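Local coordinates for putative TetR-family transcriptional regulator (PDB 2HXO), which probably binds cis-regulatory DNA as a dimeric, all-helical transcription factor of the TetR family, at residues 190-195 with 204-209; 97-102 with 213-218; 155-160 with 220-225; 69-74 with 105-110; 89-94 with 130-135. All blocks are in the same frame, centred on the assembly; numbering follows the deposited sequence.

Interaction 1. Residues 190-195 with 204-209; sequences AWEGLD and AVADQV
W191 and E192, at the end of helix 182-191, meet A206, D207 and V209, which follow the short helix 200-205: two short helices joined by a loop, in the all-helical C-terminal domain of a TetR-family regulator. The CA atoms of the two segments come nearest at E192 and A206, and the touching side-chain atoms are carbons except OE1 of E192. The indole of W191 and the side chain of V209 cross at about a right angle. The valine offers its CG2 branch to the six-membered ring, 3.8 Å from W191 CE3, in an oblique approach. CG of W191 stands anti to the carbonyl carbon (chi1 -78°), and with this turn the indole runs out beside V209, while its CB faces the methyl of A206. E192 behaves differently. Its chain is extended beyond CG and lies across the second segment, with CG of E192 only 3.5 Å from CB of A206. The carboxylate ends near D207, whose own carboxylate is turned by 65° against it; the two acids are not in contact at their charged atoms, and E192 has a weak, long ion pair with R210 instead. A type I beta turn runs from W191 to L194. The dimer partner also reaches the indole: F129 of the second subunit meets the W191 ring, planes at about 40°. V209 also packs on V187 and S188 of helix 182-191, and the S188 hydroxyl is hydrogen-bonded to A206 O. At the outer end, OE1 of E192 rests 3.7 Å from CB of D207.

Interaction 2. Residues 97-102 with 213-218; sequences GLWDAT and DDREQF
W99 and F218 form the tight half of this contact, an offset stack between helix 87-104 and the start of helix 214-230. The F218 ring and the six-membered ring of W99 have centroids 4.6 Å apart and planes inclined by 30°. CE3 of W99 sits over one face of the phenylalanine, 3.4 Å from its CG, and F218 CB in turn lies over a face of the indole as a CH-pi contact. Both side chains leave their helices with CG opposite the backbone N (chi1 168° for W99), which sends them past one another in opposite directions between the two axes. These run nearly antiparallel and 11.5 Å apart, a wide spacing that the large rings fill. At the indole's edge, near its plane, CB of D214 comes within 3.7 Å of W99 CH2. Helix 146-166 adds to the packing, A160 against F218 and N164 against W99.

The other half is looser and more polar. R215 extends its chain past the indole to D100, where NH2 of R215 donates to the syn lone pair of D100 OD2, 3.1 Å away, with the acceptor almost in the guanidinium plane. The second bond of this salt bridge, from R215 NE to D100 OD1, is weak at 3.4 Å. Both residues are partly exposed. D213, at the N-cap of helix 214-230, accepts weak bonds from the backbone N of R215 and of E216. The chemistry thus divides: ring stacking fills the buried side, while a nearly coplanar carboxylate and guanidinium pair opposite charges at the rim and would be expected to steady R215 there.

Interaction 3. Residues 155-160 with 220-225; sequences HYILGA and AGITLV
Y156 lays its ring against the backbone of helix 214-230 at G221, with OH of Y156 only 3.2 Å from CA of G221. A side chain at this glycine would run into the phenol, since a CB there would point toward it and clash with the hydroxyl. One ring face looks onto the glycine's carbonyl group. Along the ring, CD2 of Y156 meets CD1 of I222 at 3.5 Å, and CG of Y156 has the CG2 methyl of V225 at 4.2 Å; both methyls approach obliquely. The same CD1 of I222 also reaches CG1 of I157, 3.9 Å away, so one methyl fills the notch between two neighbouring residues of helix 146-166.

What sets these groups is partly torsion and partly polar. CG of Y156 lies opposite its backbone N (chi1 171°), carrying the ring across the gap, and its hydroxyl is hydrogen-bonded to F218 O, one turn earlier in helix 214-230. That bond satisfies the hydroxyl of this buried side chain and is likely to fix how far the ring reaches. Around them, L153 packs on I222 and V225, while A95 and L98 of helix 87-104 lie against I157. In the second subunit, H155 packs on A160 and L232 on L224. The two helices, axes 10.3 Å apart and almost antiparallel at 163°, both touch that subunit, consistent with the four-helix-bundle dimer interface usual in TetR-family regulators.

Interaction 4. Residues 69-74 with 105-110; sequences DAVVTA and HPWLAT
V71 of helix 60-76 faces H105, W107 and L108; two residues earlier D69 points away and pairs with R127 in a salt bridge. A70 turns instead to V22 of helix 18-31. V71 then meets the 105-110 segment with both methyls. CG2 of V71 sits over one face of the H105 imidazole as a CH-pi contact, 4.0 Å from the ring centroid and 15° off its normal, and it also approaches the W107 ring obliquely, 4.2 Å from CZ2. The other branch, CG1 of V71, meets CD2 of L108 at 3.8 Å, the two side chains reaching toward each other tip to tip. With CG1 opposite the backbone N (chi1 154°), one methyl is sent to the leucine and the other to the aromatic pair. An alanine at V71 lacks both methyls, and a gap would probably open between the imidazole face and L108. V72 adds a lighter touch, its CG2 4.2 Å from CD1 of L108.

Both aromatic side chains are held at their polar ends by D30 of helix 18-31: its OD2 is hydrogen-bonded to H105 ND1 and to W107 NE1, which probably holds the imidazole with its face to the valine. Further packing comes from helix 87-104, where A101 touches V71 and L108, and from helix 124-138, where V124 and I128 back V72. Helix 60-76 thus lies among helices 18-31, 87-104, 107-118 and 124-138, joining the N-terminal helices to the C-terminal domain.

Interaction 5. Residues 89-94 with 130-135; sequences DAVRAV and ESLGRQ
S131 meets V94 across two nearly antiparallel helices, 87-104 and 124-138, while E130 just before it takes no part and faces the second subunit. E130 accepts from R134 NE in a salt bridge on its own helix, and its carboxylate is also hydrogen-bonded to F201 and T202 of the second subunit. At S131 it is CB that touches, 4.0 Å from CG2 of V94; the hydroxyl goes to R127 O of its own helix. L132 follows with its CD2 methyl between two valines, 3.9 Å from CG1 of V94 and 4.2 Å from CG1 of V91. V91 and L132 cross at about a right angle, and here the CA atoms come nearest.

Q135 bends at chi2 (-48°), which folds its amide back over A90: CD of Q135 lies 3.5 Å from CB of A90, and CB of Q135 equally near CG2 of V91. Q135 and V91 slide past each other in opposite directions. An alanine at Q135 would probably uncover the methyl of A90 and part of V91, since the folded CG and amide that lie against them would be gone.

Helix 214-230 also meets helix 87-104, L226 against V91 and I222 against R92. Alanine, serine and valine at the interface are compatible with axes 9.4 Å apart, at 166°, an antiparallel helix pair within the helical bundle of a TetR-type C-terminal domain.

Interactions 2 and 3 follow each other along helix 214-230, their centres 10 Å apart, joined where Y156 OH meets F218 O at 3.0 Å. Helix 87-104 links interactions 2 and 5, and interaction 5 meets interaction 3 through R92 NE and T223 OG1, also 3.0 Å apart. Interaction 4 leans on interaction 2, with CB of A101 3.6 Å from CD2 of L108, and brings in the helix that follows the predicted helix-turn-helix motif. Interaction 1 is the outlier: its centre lies about 24 Å from those of interactions 2 and 3, about 35 Å from that of interaction 4 and about 36 Å from that of interaction 5. Interactions 1, 2, 3 and 5 all reach the second subunit; interaction 4 does not.

Interaction 1. Residues 190-195 with 204-209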
# COMPACT_ATOMS: atom_id res chain seq x y z
N ALA A 190 -21.99 11.36 -1.14
CA ALA A 190 -21.43 11.80 -2.42
C ALA A 190 -21.63 10.74 -3.50
O ALA A 190 -22.00 11.06 -4.63
CB ALA A 190 -19.95 12.12 -2.27
N TRP A 191 -21.37 9.48 -3.14
CA TRP A 191 -21.52 8.37 -4.08
C TRP A 191 -22.98 8.15 -4.44
O TRP A 191 -23.31 7.82 -5.58
CB TRP A 191 -20.92 7.08 -3.50
CG TRP A 191 -19.42 7.03 -3.59
CD1 TRP A 191 -18.59 8.07 -3.88
CD2 TRP A 191 -18.58 5.89 -3.39
NE1 TRP A 191 -17.28 7.65 -3.88
CE2 TRP A 191 -17.24 6.32 -3.58
CE3 TRP A 191 -18.82 4.54 -3.07
CZ2 TRP A 191 -16.15 5.45 -3.46
CZ3 TRP A 191 -17.72 3.68 -2.94
CH2 TRP A 191 -16.40 4.14 -3.14
N GLU A 192 -23.86 8.34 -3.46
CA GLU A 192 -25.29 8.18 -3.66
C GLU A 192 -25.82 9.22 -4.65
O GLU A 192 -26.99 9.22 -5.00
CB GLU A 192 -26.03 8.30 -2.32
CG GLU A 192 -25.99 7.01 -1.51
CD GLU A 192 -26.54 7.17 -0.10
OE1 GLU A 192 -26.77 6.13 0.56
OE2 GLU A 192 -26.74 8.33 0.34
N GLY A 193 -24.93 10.11 -5.09
CA GLY A 193 -25.30 11.14 -6.05
C GLY A 193 -24.89 10.74 -7.46
O GLY A 193 -25.25 11.39 -8.44
N LEU A 194 -24.12 9.65 -7.56
CA LEU A 194 -23.68 9.17 -8.86
C LEU A 194 -24.88 8.67 -9.64
O LEU A 194 -25.85 8.20 -9.05
CB LEU A 194 -22.65 8.04 -8.68
CG LEU A 194 -21.31 8.48 -8.08
CD1 LEU A 194 -20.46 7.28 -7.74
CD2 LEU A 194 -20.59 9.38 -9.08
N ASP A 195 -24.83 8.79 -10.96
CA ASP A 195 -25.93 8.34 -11.79
C ASP A 195 -26.15 6.83 -11.59
O ASP A 195 -25.22 6.04 -11.70
CB ASP A 195 -25.64 8.64 -13.26
CG ASP A 195 -26.83 8.37 -14.16
OD1 ASP A 195 -27.00 7.21 -14.59
OD2 ASP A 195 -27.59 9.33 -14.43
N ALA A 204 -25.46 0.52 -5.67
CA ALA A 204 -25.99 -0.60 -4.90
C ALA A 204 -25.34 -0.76 -3.53
O ALA A 204 -25.97 -1.23 -2.58
CB ALA A 204 -25.83 -1.89 -5.70
N VAL A 205 -24.07 -0.37 -3.42
CA VAL A 205 -23.33 -0.51 -2.17
C VAL A 205 -23.08 0.82 -1.48
O VAL A 205 -22.63 0.86 -0.33
CB VAL A 205 -21.96 -1.19 -2.44
CG1 VAL A 205 -21.28 -1.54 -1.13
CG2 VAL A 205 -22.16 -2.43 -3.28
N ALA A 206 -23.36 1.92 -2.18
CA ALA A 206 -23.15 3.26 -1.65
C ALA A 206 -23.35 3.43 -0.15
O ALA A 206 -22.45 3.89 0.56
CB ALA A 206 -24.04 4.25 -2.40
N ASP A 207 -24.54 3.08 0.34
CA ASP A 207 -24.87 3.22 1.75
C ASP A 207 -23.94 2.45 2.69
O ASP A 207 -23.67 2.90 3.81
CB ASP A 207 -26.32 2.77 1.99
CG ASP A 207 -26.63 1.44 1.34
OD1 ASP A 207 -27.82 1.05 1.31
OD2 ASP A 207 -25.69 0.77 0.87
N GLN A 208 -23.45 1.30 2.24
CA GLN A 208 -22.55 0.49 3.04
C GLN A 208 -21.25 1.20 3.39
O GLN A 208 -20.52 0.76 4.27
CB GLN A 208 -22.24 -0.83 2.33
CG GLN A 208 -23.43 -1.76 2.22
CD GLN A 208 -23.13 -2.99 1.39
OE1 GLN A 208 -22.20 -3.75 1.67
NE2 GLN A 208 -23.93 -3.20 0.35
N VAL A 209 -20.96 2.31 2.71
CA VAL A 209 -19.74 3.06 2.99
C VAL A 209 -19.82 3.62 4.40
O VAL A 209 -18.84 3.58 5.16
CB VAL A 209 -19.56 4.25 2.02
CG1 VAL A 209 -18.31 5.03 2.39
CG2 VAL A 209 -19.46 3.76 0.58

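Interaction 2. Residues 97-102 with 213-218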
# COMPACT_ATOMS: atom_id res chain seq x y z
N GLY A 97 -1.09 -6.59 14.35
CA GLY A 97 0.01 -5.95 15.05
C GLY A 97 0.53 -4.84 14.16
O GLY A 97 0.75 -3.72 14.62
N LEU A 98 0.70 -5.12 12.87
CA LEU A 98 1.19 -4.09 11.95
C LEU A 98 0.15 -2.98 11.77
O LEU A 98 0.49 -1.80 11.78
CB LEU A 98 1.54 -4.72 10.59
CG LEU A 98 2.82 -5.58 10.59
CD1 LEU A 98 3.03 -6.19 9.23
CD2 LEU A 98 4.02 -4.71 10.99
N TRP A 99 -1.11 -3.36 11.60
CA TRP A 99 -2.18 -2.38 11.42
C TRP A 99 -2.27 -1.43 12.62
O TRP A 99 -2.32 -0.21 12.45
CB TRP A 99 -3.52 -3.11 11.23
CG TRP A 99 -4.72 -2.19 11.33
CD1 TRP A 99 -5.34 -1.76 12.48
CD2 TRP A 99 -5.47 -1.64 10.24
NE1 TRP A 99 -6.43 -0.99 12.17
CE2 TRP A 99 -6.53 -0.89 10.80
CE3 TRP A 99 -5.35 -1.70 8.85
CZ2 TRP A 99 -7.47 -0.22 10.01
CZ3 TRP A 99 -6.28 -1.04 8.07
CH2 TRP A 99 -7.33 -0.31 8.65
N ASP A 100 -2.30 -1.99 13.83
CA ASP A 100 -2.38 -1.17 15.03
C ASP A 100 -1.14 -0.31 15.22
O ASP A 100 -1.22 0.84 15.68
CB ASP A 100 -2.61 -2.04 16.26
CG ASP A 100 -3.99 -2.70 16.27
OD1 ASP A 100 -4.90 -2.17 15.60
OD2 ASP A 100 -4.16 -3.73 16.96
N ALA A 101 0.03 -0.85 14.88
CA ALA A 101 1.26 -0.10 15.02
C ALA A 101 1.29 1.11 14.09
O ALA A 101 1.66 2.21 14.50
CB ALA A 101 2.48 -1.01 14.76
N THR A 102 0.90 0.93 12.83
CA THR A 102 0.93 2.06 11.89
C THR A 102 -0.16 3.07 12.25
O THR A 102 -0.16 4.21 11.78
CB THR A 102 0.72 1.59 10.44
OG1 THR A 102 -0.64 1.22 10.25
CG2 THR A 102 1.62 0.40 10.13
N ASP A 213 -16.39 -0.30 8.94
CA ASP A 213 -15.24 -0.37 9.83
C ASP A 213 -13.98 -0.79 9.07
O ASP A 213 -13.94 -1.85 8.45
CB ASP A 213 -15.51 -1.36 10.98
CG ASP A 213 -14.33 -1.47 11.95
OD1 ASP A 213 -13.48 -0.55 11.98
OD2 ASP A 213 -14.25 -2.48 12.69
N ASP A 214 -12.96 0.06 9.13
CA ASP A 214 -11.71 -0.20 8.44
C ASP A 214 -11.01 -1.46 8.97
O ASP A 214 -10.59 -2.31 8.19
CB ASP A 214 -10.78 1.00 8.59
CG ASP A 214 -11.38 2.29 8.04
OD1 ASP A 214 -11.54 2.39 6.81
OD2 ASP A 214 -11.70 3.19 8.86
N ARG A 215 -10.91 -1.56 10.29
CA ARG A 215 -10.25 -2.68 10.94
C ARG A 215 -10.85 -4.03 10.52
O ARG A 215 -10.11 -4.98 10.22
CB ARG A 215 -10.34 -2.52 12.46
CG ARG A 215 -9.46 -3.46 13.30
CD ARG A 215 -9.22 -2.84 14.68
NE ARG A 215 -8.07 -3.39 15.39
CZ ARG A 215 -8.03 -4.60 15.94
NH1 ARG A 215 -9.09 -5.40 15.86
NH2 ARG A 215 -6.94 -5.00 16.58
N GLU A 216 -12.17 -4.11 10.49
CA GLU A 216 -12.83 -5.35 10.09
C GLU A 216 -12.59 -5.61 8.60
O GLU A 216 -12.44 -6.75 8.17
CB GLU A 216 -14.32 -5.28 10.38
CG GLU A 216 -14.64 -5.35 11.87
CD GLU A 216 -13.92 -6.51 12.56
OE1 GLU A 216 -14.25 -7.68 12.28
OE2 GLU A 216 -13.01 -6.24 13.39
N GLN A 217 -12.56 -4.54 7.82
CA GLN A 217 -12.31 -4.67 6.40
C GLN A 217 -10.93 -5.31 6.25
O GLN A 217 -10.75 -6.28 5.52
CB GLN A 217 -12.32 -3.29 5.73
CG GLN A 217 -11.92 -3.33 4.26
CD GLN A 217 -12.85 -4.22 3.47
OE1 GLN A 217 -14.06 -4.02 3.49
NE2 GLN A 217 -12.28 -5.21 2.76
N PHE A 218 -9.97 -4.74 6.97
CA PHE A 218 -8.60 -5.21 6.98
C PHE A 218 -8.52 -6.71 7.21
O PHE A 218 -7.92 -7.44 6.42
CB PHE A 218 -7.82 -4.47 8.06
CG PHE A 218 -6.35 -4.83 8.09
CD1 PHE A 218 -5.54 -4.58 6.99
CD2 PHE A 218 -5.79 -5.43 9.22
CE1 PHE A 218 -4.19 -4.92 7.00
CE2 PHE A 218 -4.44 -5.78 9.24
CZ PHE A 218 -3.63 -5.52 8.12

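Interaction 3. Residues 155-160 with 220-225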
# COMPACT_ATOMS: atom_id res chain seq x y z
N HIS A 155 2.23 -7.47 0.80
CA HIS A 155 1.74 -6.39 -0.04
C HIS A 155 0.33 -6.00 0.34
O HIS A 155 -0.05 -4.82 0.30
CB HIS A 155 1.75 -6.78 -1.53
CG HIS A 155 3.11 -6.77 -2.16
ND1 HIS A 155 3.63 -7.52 -3.16
CD2 HIS A 155 4.08 -5.85 -1.83
CE1 HIS A 155 4.90 -7.05 -3.40
NE2 HIS A 155 5.15 -6.04 -2.59
N TYR A 156 -0.49 -6.99 0.69
CA TYR A 156 -1.85 -6.68 1.09
C TYR A 156 -1.82 -5.85 2.37
O TYR A 156 -2.50 -4.83 2.48
CB TYR A 156 -2.67 -7.94 1.35
CG TYR A 156 -3.99 -7.57 1.95
CD1 TYR A 156 -5.04 -7.10 1.16
CD2 TYR A 156 -4.15 -7.56 3.35
CE1 TYR A 156 -6.22 -6.61 1.74
CE2 TYR A 156 -5.32 -7.08 3.93
CZ TYR A 156 -6.34 -6.61 3.13
OH TYR A 156 -7.51 -6.18 3.71
N ILE A 157 -1.03 -6.29 3.34
CA ILE A 157 -0.95 -5.57 4.60
C ILE A 157 -0.50 -4.12 4.43
O ILE A 157 -1.11 -3.20 4.99
CB ILE A 157 -0.01 -6.32 5.57
CG1 ILE A 157 -0.67 -7.64 5.97
CG2 ILE A 157 0.26 -5.45 6.80
CD1 ILE A 157 0.23 -8.63 6.65
N LEU A 158 0.56 -3.91 3.64
CA LEU A 158 1.08 -2.56 3.38
C LEU A 158 0.05 -1.67 2.70
O LEU A 158 -0.03 -0.47 2.96
CB LEU A 158 2.31 -2.64 2.49
CG LEU A 158 3.69 -2.79 3.14
CD1 LEU A 158 3.69 -3.85 4.24
CD2 LEU A 158 4.66 -3.16 2.04
N GLY A 159 -0.74 -2.26 1.82
CA GLY A 159 -1.75 -1.50 1.10
C GLY A 159 -2.93 -1.07 1.94
O GLY A 159 -3.39 0.07 1.84
N ALA A 160 -3.46 -1.98 2.76
CA ALA A 160 -4.59 -1.62 3.60
C ALA A 160 -4.11 -0.76 4.77
O ALA A 160 -4.67 0.30 5.05
CB ALA A 160 -5.29 -2.88 4.11
N ALA A 220 -10.90 -8.95 7.00
CA ALA A 220 -11.66 -9.70 6.00
C ALA A 220 -10.79 -9.87 4.75
O ALA A 220 -10.75 -10.95 4.15
CB ALA A 220 -12.95 -8.97 5.64
N GLY A 221 -10.08 -8.80 4.38
CA GLY A 221 -9.22 -8.87 3.21
C GLY A 221 -8.08 -9.87 3.39
O GLY A 221 -7.78 -10.65 2.49
N ILE A 222 -7.46 -9.86 4.57
CA ILE A 222 -6.37 -10.77 4.87
C ILE A 222 -6.92 -12.20 4.83
O ILE A 222 -6.29 -13.11 4.27
CB ILE A 222 -5.72 -10.44 6.26
CG1 ILE A 222 -4.30 -11.00 6.32
CG2 ILE A 222 -6.52 -11.04 7.40
CD1 ILE A 222 -3.32 -10.37 5.35
N THR A 223 -8.12 -12.39 5.37
CA THR A 223 -8.76 -13.72 5.37
C THR A 223 -9.02 -14.20 3.93
O THR A 223 -8.87 -15.39 3.62
CB THR A 223 -10.06 -13.67 6.20
OG1 THR A 223 -9.70 -13.38 7.57
CG2 THR A 223 -10.81 -14.99 6.14
N LEU A 224 -9.40 -13.27 3.07
CA LEU A 224 -9.64 -13.55 1.66
C LEU A 224 -8.32 -14.03 1.01
O LEU A 224 -8.30 -15.01 0.26
CB LEU A 224 -10.11 -12.27 0.96
CG LEU A 224 -11.39 -12.27 0.14
CD1 LEU A 224 -12.38 -13.30 0.65
CD2 LEU A 224 -11.96 -10.86 0.17
N VAL A 225 -7.22 -13.36 1.31
CA VAL A 225 -5.93 -13.77 0.77
C VAL A 225 -5.55 -15.14 1.33
O VAL A 225 -5.10 -16.01 0.59
CB VAL A 225 -4.80 -12.75 1.11
CG1 VAL A 225 -3.48 -13.21 0.49
CG2 VAL A 225 -5.16 -11.36 0.58

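Interaction 4. Residues 69-74 with 105-110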
# COMPACT_ATOMS: atom_id res chain seq x y z
N ASP A 69 11.89 -0.99 13.46
CA ASP A 69 12.07 -2.36 13.93
C ASP A 69 11.57 -2.55 15.36
O ASP A 69 10.88 -3.53 15.66
CB ASP A 69 13.55 -2.73 13.85
CG ASP A 69 13.83 -4.19 14.21
OD1 ASP A 69 13.80 -5.05 13.31
OD2 ASP A 69 14.09 -4.48 15.40
N ALA A 70 11.91 -1.61 16.24
CA ALA A 70 11.50 -1.71 17.64
C ALA A 70 9.98 -1.68 17.78
O ALA A 70 9.39 -2.47 18.52
CB ALA A 70 12.12 -0.58 18.44
N VAL A 71 9.34 -0.75 17.08
CA VAL A 71 7.90 -0.62 17.13
C VAL A 71 7.19 -1.86 16.56
O VAL A 71 6.23 -2.35 17.13
CB VAL A 71 7.45 0.64 16.35
CG1 VAL A 71 6.02 0.48 15.85
CG2 VAL A 71 7.56 1.86 17.26
N VAL A 72 7.69 -2.35 15.43
CA VAL A 72 7.10 -3.51 14.78
C VAL A 72 7.23 -4.76 15.66
O VAL A 72 6.26 -5.48 15.88
CB VAL A 72 7.77 -3.75 13.40
CG1 VAL A 72 7.35 -5.09 12.83
CG2 VAL A 72 7.38 -2.63 12.45
N THR A 73 8.44 -5.01 16.16
CA THR A 73 8.69 -6.16 17.01
C THR A 73 7.79 -6.15 18.23
O THR A 73 7.21 -7.17 18.60
CB THR A 73 10.15 -6.17 17.51
OG1 THR A 73 11.04 -6.45 16.42
CG2 THR A 73 10.34 -7.23 18.59
N ALA A 74 7.66 -4.98 18.86
CA ALA A 74 6.85 -4.86 20.06
C ALA A 74 5.37 -5.11 19.77
O ALA A 74 4.70 -5.80 20.54
CB ALA A 74 7.04 -3.47 20.69
N HIS A 105 1.52 4.92 15.25
CA HIS A 105 2.68 5.65 14.75
C HIS A 105 2.53 5.90 13.24
O HIS A 105 2.97 5.10 12.42
CB HIS A 105 3.96 4.85 15.01
CG HIS A 105 4.19 4.51 16.45
ND1 HIS A 105 5.05 5.03 17.36
CD2 HIS A 105 3.53 3.49 17.09
CE1 HIS A 105 4.90 4.31 18.52
NE2 HIS A 105 3.97 3.38 18.33
N PRO A 106 1.92 7.03 12.87
CA PRO A 106 1.69 7.43 11.47
C PRO A 106 2.91 7.34 10.57
O PRO A 106 2.81 6.93 9.41
CB PRO A 106 1.17 8.86 11.61
CG PRO A 106 0.43 8.81 12.91
CD PRO A 106 1.38 8.04 13.80
N TRP A 107 4.05 7.74 11.10
CA TRP A 107 5.30 7.71 10.34
C TRP A 107 5.71 6.28 9.94
O TRP A 107 6.44 6.09 8.97
CB TRP A 107 6.42 8.35 11.16
CG TRP A 107 6.57 7.73 12.54
CD1 TRP A 107 5.96 8.13 13.69
CD2 TRP A 107 7.38 6.59 12.88
NE1 TRP A 107 6.33 7.32 14.74
CE2 TRP A 107 7.20 6.37 14.27
CE3 TRP A 107 8.23 5.75 12.16
CZ2 TRP A 107 7.84 5.32 14.95
CZ3 TRP A 107 8.87 4.70 12.84
CH2 TRP A 107 8.67 4.50 14.22
N LEU A 108 5.24 5.28 10.68
CA LEU A 108 5.60 3.89 10.41
C LEU A 108 5.35 3.40 8.99
O LEU A 108 6.20 2.72 8.41
CB LEU A 108 4.88 2.95 11.39
CG LEU A 108 5.43 1.52 11.42
CD1 LEU A 108 6.87 1.53 11.93
CD2 LEU A 108 4.58 0.65 12.34
N ALA A 109 4.19 3.73 8.43
CA ALA A 109 3.85 3.28 7.08
C ALA A 109 4.88 3.71 6.04
O ALA A 109 5.24 2.93 5.15
CB ALA A 109 2.47 3.80 6.69
N THR A 110 5.35 4.95 6.14
CA THR A 110 6.33 5.47 5.20
C THR A 110 7.67 4.76 5.36
O THR A 110 8.35 4.47 4.37
CB THR A 110 6.54 6.99 5.41
OG1 THR A 110 5.30 7.68 5.18
CG2 THR A 110 7.59 7.53 4.44

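Interaction 5. Residues 89-94 with 130-135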
# COMPACT_ATOMS: atom_id res chain seq x y z
N ASP A 89 -4.82 -17.71 12.04
CA ASP A 89 -4.99 -16.79 13.16
C ASP A 89 -3.68 -16.08 13.41
O ASP A 89 -3.65 -14.87 13.66
CB ASP A 89 -5.37 -17.52 14.45
CG ASP A 89 -6.71 -18.17 14.38
OD1 ASP A 89 -7.65 -17.50 13.96
OD2 ASP A 89 -6.83 -19.36 14.74
N ALA A 90 -2.58 -16.84 13.37
CA ALA A 90 -1.27 -16.28 13.62
C ALA A 90 -0.98 -15.19 12.57
O ALA A 90 -0.48 -14.12 12.90
CB ALA A 90 -0.22 -17.38 13.57
N VAL A 91 -1.33 -15.45 11.31
CA VAL A 91 -1.10 -14.44 10.29
C VAL A 91 -1.94 -13.20 10.60
O VAL A 91 -1.47 -12.07 10.43
CB VAL A 91 -1.45 -14.98 8.88
CG1 VAL A 91 -1.53 -13.84 7.90
CG2 VAL A 91 -0.39 -15.99 8.44
N ARG A 92 -3.17 -13.40 11.07
CA ARG A 92 -4.01 -12.27 11.44
C ARG A 92 -3.41 -11.46 12.58
O ARG A 92 -3.50 -10.23 12.58
CB ARG A 92 -5.40 -12.74 11.83
CG ARG A 92 -6.24 -13.18 10.65
CD ARG A 92 -7.62 -13.62 11.12
NE ARG A 92 -8.30 -14.32 10.05
CZ ARG A 92 -8.37 -15.64 9.95
NH1 ARG A 92 -7.83 -16.42 10.89
NH2 ARG A 92 -8.94 -16.18 8.89
N ALA A 93 -2.81 -12.15 13.56
CA ALA A 93 -2.19 -11.46 14.69
C ALA A 93 -1.02 -10.63 14.17
O ALA A 93 -0.81 -9.51 14.62
CB ALA A 93 -1.70 -12.47 15.73
N VAL A 94 -0.26 -11.18 13.23
CA VAL A 94 0.86 -10.43 12.68
C VAL A 94 0.33 -9.18 11.97
O VAL A 94 0.84 -8.09 12.18
CB VAL A 94 1.67 -11.25 11.67
CG1 VAL A 94 2.69 -10.33 10.99
CG2 VAL A 94 2.38 -12.38 12.39
N GLU A 130 9.66 -13.78 8.02
CA GLU A 130 9.84 -15.03 8.75
C GLU A 130 8.53 -15.37 9.47
O GLU A 130 8.11 -16.52 9.48
CB GLU A 130 10.97 -14.88 9.77
CG GLU A 130 11.36 -16.16 10.50
CD GLU A 130 12.03 -17.19 9.60
OE1 GLU A 130 12.64 -16.82 8.59
OE2 GLU A 130 11.95 -18.39 9.91
N SER A 131 7.90 -14.37 10.07
CA SER A 131 6.65 -14.55 10.79
C SER A 131 5.55 -15.09 9.88
O SER A 131 4.86 -16.04 10.23
CB SER A 131 6.19 -13.23 11.39
OG SER A 131 7.16 -12.69 12.27
N LEU A 132 5.38 -14.48 8.71
CA LEU A 132 4.36 -14.91 7.76
C LEU A 132 4.72 -16.26 7.13
O LEU A 132 3.87 -17.15 7.06
CB LEU A 132 4.18 -13.85 6.67
CG LEU A 132 3.79 -12.44 7.16
CD1 LEU A 132 3.83 -11.45 5.98
CD2 LEU A 132 2.41 -12.47 7.78
N GLY A 133 5.97 -16.40 6.69
CA GLY A 133 6.42 -17.62 6.05
C GLY A 133 6.17 -18.93 6.80
O GLY A 133 5.68 -19.91 6.22
N ARG A 134 6.52 -18.95 8.09
CA ARG A 134 6.33 -20.15 8.91
C ARG A 134 4.88 -20.60 8.90
O ARG A 134 4.60 -21.79 8.93
CB ARG A 134 6.78 -19.90 10.35
CG ARG A 134 8.29 -19.73 10.52
CD ARG A 134 8.67 -19.62 11.99
NE ARG A 134 10.07 -19.23 12.16
CZ ARG A 134 10.67 -19.13 13.34
NH1 ARG A 134 10.00 -19.39 14.46
NH2 ARG A 134 11.95 -18.74 13.40
N GLN A 135 3.95 -19.64 8.87
CA GLN A 135 2.54 -19.96 8.85
C GLN A 135 2.13 -20.50 7.48
O GLN A 135 1.31 -21.40 7.38
CB GLN A 135 1.72 -18.72 9.23
CG GLN A 135 2.10 -18.15 10.62
CD GLN A 135 2.17 -19.23 11.72
OE1 GLN A 135 1.35 -20.15 11.76
NE2 GLN A 135 3.14 -19.11 12.60